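Local coordinates for protein endo-beta-mannanase (Opitutaceae bacterium TAV5, PDB 7BOB) that probably removes mannose units from the ends of beta-1,4-linked mannan chains, acting as a homotrimeric exo-beta-1,4-mannosidase of glycoside hydrolase family 5, at residues A[23-28]-A[58-63]. Residues are numbered along the deposited sequence; the frame is centred on the assembly and turned at random.
Sequences NYWPAS and RFFVRW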
ATOM      1  N   ASN A  23      -6.158 -24.484 -27.130  1.00 45.34           N
ATOM      2  CA  ASN A  23      -5.508 -25.016 -25.944  1.00 42.14           C
ATOM      3  C   ASN A  23      -6.332 -26.186 -25.413  1.00 44.33           C
ATOM      4  O   ASN A  23      -7.567 -26.157 -25.466  1.00 43.71           O
ATOM      5  CB  ASN A  23      -5.374 -23.918 -24.884  1.00 38.62           C
ATOM      6  CG  ASN A  23      -4.526 -22.749 -25.362  1.00 45.23           C
ATOM      7  OD1 ASN A  23      -3.316 -22.702 -25.119  1.00 44.96           O
ATOM      8  ND2 ASN A  23      -5.162 -21.789 -26.049  1.00 41.88           N
ATOM      9  N   TYR A  24      -5.656 -27.215 -24.875  1.00 43.36           N
ATOM     10  CA  TYR A  24      -6.334 -28.485 -24.616  1.00 46.09           C
ATOM     11  C   TYR A  24      -6.096 -29.051 -23.231  1.00 43.35           C
ATOM     12  O   TYR A  24      -4.945 -29.216 -22.813  1.00 45.81           O
ATOM     13  CB  TYR A  24      -5.920 -29.567 -25.617  1.00 40.87           C
ATOM     14  CG  TYR A  24      -6.642 -30.863 -25.357  1.00 41.48           C
ATOM     15  CD1 TYR A  24      -8.003 -30.992 -25.622  1.00 44.14           C
ATOM     16  CD2 TYR A  24      -5.974 -31.955 -24.834  1.00 42.97           C
ATOM     17  CE1 TYR A  24      -8.671 -32.172 -25.388  1.00 41.52           C
ATOM     18  CE2 TYR A  24      -6.629 -33.143 -24.595  1.00 44.07           C
ATOM     19  CZ  TYR A  24      -7.973 -33.250 -24.871  1.00 46.03           C
ATOM     20  OH  TYR A  24      -8.597 -34.454 -24.621  1.00 46.11           O
ATOM     21  N   TRP A  25      -7.196 -29.421 -22.566  1.00 47.29           N
ATOM     22  CA  TRP A  25      -7.263 -30.404 -21.478  1.00 42.91           C
ATOM     23  C   TRP A  25      -8.487 -31.271 -21.752  1.00 45.58           C
ATOM     24  O   TRP A  25      -9.508 -30.758 -22.219  1.00 46.07           O
ATOM     25  CB  TRP A  25      -7.410 -29.788 -20.078  1.00 43.64           C
ATOM     26  CG  TRP A  25      -6.236 -29.044 -19.544  1.00 43.00           C
ATOM     27  CD1 TRP A  25      -6.154 -27.694 -19.341  1.00 45.13           C
ATOM     28  CD2 TRP A  25      -4.997 -29.594 -19.087  1.00 44.31           C
ATOM     29  NE1 TRP A  25      -4.931 -27.367 -18.813  1.00 45.01           N
ATOM     30  CE2 TRP A  25      -4.199 -28.513 -18.644  1.00 43.66           C
ATOM     31  CE3 TRP A  25      -4.476 -30.889 -19.023  1.00 43.30           C
ATOM     32  CZ2 TRP A  25      -2.914 -28.687 -18.140  1.00 42.68           C
ATOM     33  CZ3 TRP A  25      -3.187 -31.064 -18.509  1.00 47.53           C
ATOM     34  CH2 TRP A  25      -2.425 -29.968 -18.075  1.00 46.85           C
ATOM     35  N   PRO A  26      -8.438 -32.571 -21.463  1.00 44.20           N
ATOM     36  CA  PRO A  26      -9.651 -33.390 -21.600  1.00 48.72           C
ATOM     37  C   PRO A  26     -10.765 -32.892 -20.691  1.00 48.77           C
ATOM     38  O   PRO A  26     -10.519 -32.355 -19.611  1.00 48.74           O
ATOM     39  CB  PRO A  26      -9.190 -34.791 -21.174  1.00 46.80           C
ATOM     40  CG  PRO A  26      -7.701 -34.726 -21.147  1.00 47.51           C
ATOM     41  CD  PRO A  26      -7.342 -33.321 -20.834  1.00 43.46           C
ATOM     42  N   ALA A  27     -12.009 -33.094 -21.139  1.00 48.31           N
ATOM     43  CA  ALA A  27     -13.168 -32.728 -20.328  1.00 46.69           C
ATOM     44  C   ALA A  27     -13.189 -33.454 -18.983  1.00 50.65           C
ATOM     45  O   ALA A  27     -13.547 -32.861 -17.953  1.00 46.81           O
ATOM     46  CB  ALA A  27     -14.454 -33.047 -21.078  1.00 45.51           C
ATOM     47  N   SER A  28     -12.862 -34.751 -18.979  1.00 44.64           N
ATOM     48  CA  SER A  28     -13.151 -35.576 -17.813  1.00 46.72           C
ATOM     49  C   SER A  28     -12.184 -35.341 -16.658  1.00 49.49           C
ATOM     50  O   SER A  28     -12.542 -35.618 -15.510  1.00 50.35           O
ATOM     51  CB  SER A  28     -13.128 -37.054 -18.190  1.00 46.75           C
ATOM     52  OG  SER A  28     -11.818 -37.431 -18.558  1.00 48.94           O
ATOM     53  N   ARG A  58      -2.191 -26.643 -28.566  1.00 43.26           N
ATOM     54  CA  ARG A  58      -1.327 -26.288 -27.450  1.00 42.30           C
ATOM     55  C   ARG A  58      -1.694 -27.146 -26.245  1.00 44.93           C
ATOM     56  O   ARG A  58      -2.871 -27.238 -25.872  1.00 45.42           O
ATOM     57  CB  ARG A  58      -1.460 -24.808 -27.098  1.00 42.51           C
ATOM     58  CG  ARG A  58      -0.596 -24.378 -25.915  1.00 45.99           C
ATOM     59  CD  ARG A  58      -0.471 -22.877 -25.863  1.00 43.03           C
ATOM     60  NE  ARG A  58       0.361 -22.385 -24.766  1.00 46.04           N
ATOM     61  CZ  ARG A  58      -0.077 -21.593 -23.773  1.00 47.09           C
ATOM     62  NH1 ARG A  58      -1.357 -21.228 -23.695  1.00 41.03           N
ATOM     63  NH2 ARG A  58       0.768 -21.166 -22.851  1.00 45.66           N
ATOM     64  N   PHE A  59      -0.697 -27.783 -25.647  1.00 42.25           N
ATOM     65  CA  PHE A  59      -0.947 -28.573 -24.459  1.00 43.81           C
ATOM     66  C   PHE A  59       0.224 -28.407 -23.495  1.00 44.95           C
ATOM     67  O   PHE A  59       1.284 -27.879 -23.848  1.00 46.92           O
ATOM     68  CB  PHE A  59      -1.223 -30.041 -24.820  1.00 45.70           C
ATOM     69  CG  PHE A  59      -0.047 -30.772 -25.407  1.00 50.02           C
ATOM     70  CD1 PHE A  59      -0.022 -31.101 -26.755  1.00 50.16           C
ATOM     71  CD2 PHE A  59       1.011 -31.185 -24.611  1.00 49.40           C
ATOM     72  CE1 PHE A  59       1.039 -31.792 -27.304  1.00 47.03           C
ATOM     73  CE2 PHE A  59       2.090 -31.889 -25.163  1.00 48.00           C
ATOM     74  CZ  PHE A  59       2.101 -32.178 -26.505  1.00 49.42           C
ATOM     75  N   PHE A  60       0.037 -28.877 -22.270  1.00 41.53           N
ATOM     76  CA  PHE A  60       0.883 -28.455 -21.166  1.00 44.11           C
ATOM     77  C   PHE A  60       1.558 -29.649 -20.516  1.00 48.02           C
ATOM     78  O   PHE A  60       0.889 -30.585 -20.060  1.00 46.79           O
ATOM     79  CB  PHE A  60       0.040 -27.657 -20.176  1.00 42.51           C
ATOM     80  CG  PHE A  60      -0.774 -26.622 -20.853  1.00 42.10           C
ATOM     81  CD1 PHE A  60      -0.189 -25.442 -21.277  1.00 45.43           C
ATOM     82  CD2 PHE A  60      -2.101 -26.867 -21.179  1.00 45.41           C
ATOM     83  CE1 PHE A  60      -0.940 -24.471 -21.954  1.00 46.26           C
ATOM     84  CE2 PHE A  60      -2.844 -25.926 -21.853  1.00 42.06           C
ATOM     85  CZ  PHE A  60      -2.261 -24.727 -22.249  1.00 43.70           C
ATOM     86  N   VAL A  61       2.886 -29.612 -20.489  1.00 48.81           N
ATOM     87  CA  VAL A  61       3.687 -30.630 -19.823  1.00 46.68           C
ATOM     88  C   VAL A  61       3.762 -30.222 -18.357  1.00 46.99           C
ATOM     89  O   VAL A  61       4.581 -29.380 -17.975  1.00 49.35           O
ATOM     90  CB  VAL A  61       5.070 -30.752 -20.488  1.00 47.62           C
ATOM     91  CG1 VAL A  61       5.897 -31.860 -19.860  1.00 49.18           C
ATOM     92  CG2 VAL A  61       4.903 -31.012 -21.995  1.00 50.23           C
ATOM     93  N   ARG A  62       2.858 -30.751 -17.536  1.00 45.39           N
ATOM     94  CA  ARG A  62       2.779 -30.320 -16.143  1.00 49.12           C
ATOM     95  C   ARG A  62       3.970 -30.893 -15.373  1.00 50.26           C
ATOM     96  O   ARG A  62       4.065 -32.113 -15.168  1.00 49.99           O
ATOM     97  CB  ARG A  62       1.448 -30.731 -15.521  1.00 43.34           C
ATOM     98  CG  ARG A  62       1.111 -29.912 -14.290  1.00 46.97           C
ATOM     99  CD  ARG A  62      -0.281 -30.222 -13.742  1.00 45.97           C
ATOM    100  NE  ARG A  62      -0.400 -31.609 -13.297  1.00 46.42           N
ATOM    101  CZ  ARG A  62      -1.352 -32.041 -12.479  1.00 46.38           C
ATOM    102  NH1 ARG A  62      -2.261 -31.194 -12.010  1.00 44.52           N
ATOM    103  NH2 ARG A  62      -1.390 -33.308 -12.111  1.00 42.75           N
ATOM    104  N   TRP A  63       4.876 -29.998 -14.962  1.00 44.52           N
ATOM    105  CA  TRP A  63       6.163 -30.352 -14.361  1.00 49.31           C
ATOM    106  C   TRP A  63       6.072 -31.340 -13.201  1.00 51.14           C
ATOM    107  O   TRP A  63       6.839 -32.313 -13.203  1.00 51.54           O
ATOM    108  CB  TRP A  63       6.879 -29.072 -13.911  1.00 49.90           C
ATOM    109  CG  TRP A  63       8.339 -29.232 -13.637  1.00 51.08           C
ATOM    110  CD1 TRP A  63       9.077 -30.376 -13.732  1.00 54.19           C
ATOM    111  CD2 TRP A  63       9.251 -28.197 -13.234  1.00 50.66           C
ATOM    112  NE1 TRP A  63      10.389 -30.121 -13.404  1.00 54.66           N
ATOM    113  CE2 TRP A  63      10.520 -28.791 -13.093  1.00 53.69           C
ATOM    114  CE3 TRP A  63       9.111 -26.830 -12.968  1.00 49.88           C
ATOM    115  CZ2 TRP A  63      11.648 -28.066 -12.715  1.00 48.05           C
ATOM    116  CZ3 TRP A  63      10.232 -26.113 -12.585  1.00 53.05           C
ATOM    117  CH2 TRP A  63      11.487 -26.739 -12.464  1.00 54.09           C
TER
HETATM  118  O   HOH W   1      -2.469 -30.138 -21.789  1.00 43.27           O
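N23 and R58 lie side by side on the same face of a parallel sheet. With chi1 at 179° and an extended chain, R58 runs alongside N23, which brings NH1 to N23 OD1 at 2.8 Å; the amide and guanidinium planes stand nearly perpendicular, and the donor is tilted from the carbonyl plane. The amide is gripped from both ends, since ND2 donates to the backbone oxygens of W316 and Q280. R58 NH2 forms a salt bridge with D152 and NH1 a second one with E281, so NH1 serves N23 and E281 together. The F60 ring turns its edge to N23 OD1 and to one face of the guanidinium, CE1 lying over the centre 3.5 Å above the R58 guanidinium plane. A leucine in place of R58 would probably leave D152 and E281 without this cationic partner and N23 OD1 without this donor. Y24 N bonds to R58 O (3.0 Å); beyond this bond the two chains diverge, and a water donates to Y24 O and accepts from F60 N. It also sits over one face of the W25 ring, which F60 approaches obliquely, CD2 lying 3.6 Å from W25 CZ2, the five-membered ring of W25 and the F60 ring inclined at 31°. The contact joins the C-terminal ends of neighbouring strands 20-23 and 56-62 in the (beta/alpha)8 barrel expected of family 5, the end that carries the active site in such barrels. Strand 94-101 flanks R58, F59 and F60, while Y24 packs against helix 39-51, its OH bonded to D45, and M33 of helix 33-36 touches W25.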